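Side-chain contact in lipoprotein (Leptospira interrogans serogroup Icterohaemorrhagiae serovar copenhageni, PDB 6OE6), which is of unknown function but is a predicted lipoprotein, with an all-beta fold, of the spirochaete that causes leptospirosis: residues Lys76-Leu79 and Gly80-Met84. Numbering follows the deposited sequence.
With NA (sodium ion), chain E.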
# COMPACT_ATOMS: atom_id res chain seq x y z
N LYS A 76 -2.55 4.66 9.63
CA LYS A 76 -2.93 5.97 9.12
C LYS A 76 -2.21 7.03 9.94
O LYS A 76 -2.12 6.92 11.16
CB LYS A 76 -4.44 6.19 9.19
CG LYS A 76 -4.87 7.53 8.50
CD LYS A 76 -6.40 7.67 8.53
CE LYS A 76 -6.89 8.81 7.63
NZ LYS A 76 -6.49 10.15 8.12
N PHE A 77 -1.70 8.06 9.28
CA PHE A 77 -0.97 9.10 10.01
C PHE A 77 -1.92 10.09 10.69
O PHE A 77 -2.80 10.70 10.04
CB PHE A 77 -0.06 9.82 9.02
CG PHE A 77 1.00 10.67 9.64
CD1 PHE A 77 2.22 10.11 10.00
CD2 PHE A 77 0.79 12.01 9.87
CE1 PHE A 77 3.23 10.89 10.54
CE2 PHE A 77 1.79 12.81 10.42
CZ PHE A 77 3.02 12.23 10.75
N GLN A 78 -1.73 10.27 11.99
CA GLN A 78 -2.45 11.29 12.75
C GLN A 78 -1.37 12.01 13.56
O GLN A 78 -0.61 12.79 12.99
CB GLN A 78 -3.56 10.70 13.61
CG GLN A 78 -4.44 11.81 14.18
CD GLN A 78 -5.67 11.32 14.92
OE1 GLN A 78 -5.59 10.46 15.79
NE2 GLN A 78 -6.82 11.89 14.58
N LEU A 79 -1.23 11.72 14.85
CA LEU A 79 -0.04 12.21 15.56
C LEU A 79 0.99 11.10 15.45
O LEU A 79 1.21 10.31 16.37
CB LEU A 79 -0.35 12.58 17.01
CG LEU A 79 -1.47 13.62 17.19
CD1 LEU A 79 -1.49 14.10 18.65
CD2 LEU A 79 -1.34 14.80 16.22
N GLY A 80 1.61 11.02 14.27
CA GLY A 80 2.38 9.83 13.92
C GLY A 80 1.46 8.73 13.41
O GLY A 80 0.24 8.86 13.40
N TYR A 81 2.07 7.63 12.96
CA TYR A 81 1.28 6.54 12.40
C TYR A 81 0.58 5.75 13.50
O TYR A 81 1.18 5.45 14.53
CB TYR A 81 2.17 5.59 11.61
CG TYR A 81 2.49 6.13 10.24
CD1 TYR A 81 1.49 6.24 9.28
CD2 TYR A 81 3.78 6.51 9.90
CE1 TYR A 81 1.77 6.75 8.02
CE2 TYR A 81 4.07 7.00 8.63
CZ TYR A 81 3.04 7.09 7.69
OH TYR A 81 3.32 7.59 6.44
N ASN A 82 -0.68 5.40 13.25
CA ASN A 82 -1.46 4.57 14.16
C ASN A 82 -1.97 3.38 13.37
O ASN A 82 -2.56 3.56 12.30
CB ASN A 82 -2.64 5.32 14.76
CG ASN A 82 -2.22 6.58 15.49
OD1 ASN A 82 -2.77 7.66 15.28
ND2 ASN A 82 -1.21 6.45 16.34
N GLU A 83 -1.75 2.18 13.90
CA GLU A 83 -2.15 0.97 13.20
C GLU A 83 -3.66 0.90 13.09
O GLU A 83 -4.37 1.10 14.09
CB GLU A 83 -1.62 -0.26 13.93
CG GLU A 83 -1.93 -1.58 13.24
CD GLU A 83 -1.30 -2.74 13.98
OE1 GLU A 83 -1.96 -3.24 14.91
OE2 GLU A 83 -0.17 -3.12 13.62
N MET A 84 -4.15 0.62 11.88
CA MET A 84 -5.60 0.45 11.69
C MET A 84 -6.02 -0.97 12.03
O MET A 84 -6.99 -1.20 12.77
CB MET A 84 -5.98 0.76 10.24
CG MET A 84 -5.62 2.20 9.87
SD MET A 84 -5.69 2.58 8.13
CE MET A 84 -7.39 2.19 7.71
NA NA E . 0.43 8.28 17.62
O HOH W 1 -4.64 7.25 12.76
O HOH W 2 -2.77 9.94 16.66
O HOH W 3 2.13 7.18 16.32
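Phe77 and Tyr81 face each other at the end of a beta hairpin, where strand 70-77 turns back into the edge strand 81-89. They form an antiparallel non-hydrogen-bonded pair, and their rings make a T-shaped stack, with centroids 5.0 Å apart and planes at 80°. With chi1 at -165°, Phe77 swings its ring away from its own N, bringing CD1 over the centre of the Tyr81 face. An aromatic residue suits position 81 because its flat face receives this edge; Tyr81 CE1 also packs on Phe77 CB at 3.7 Å, and its OH is hydrogen-bonded to Glu125 OE2 of strand 119-129. Over a face of the Phe77 ring lies Gly80 CA, 4.1 Å from the centroid, in a CH-pi contact.

Backbone hydrogen bonds tie the hairpin. Lys76 N donates to Asn82 O and Asn82 N to Lys76 O, and Gln78 N gives a nearly straight bond of 2.8 Å to Gly80 O (171°). Leu79 centres an inverse gamma turn, closed weakly by Gly80 N on Gln78 O. Gly80 fits because its backbone angles would press a beta carbon against the preceding carbonyl oxygen.

Asn82 shares a sheet face with Lys76. As its amide is modelled, one water donates to OD1 and Lys76 O; another donates to OD1 and Gln78 OE1 and accepts from Leu79 N. A sodium ion sits 2.5 Å from Leu79 O. Asn82 ND2 is placed 2.8 Å from it, but an amide NH2 is a poor sodium ligand, so the amide orientation or the ion's identity is uncertain. A water on the ion donates to Tyr81 O.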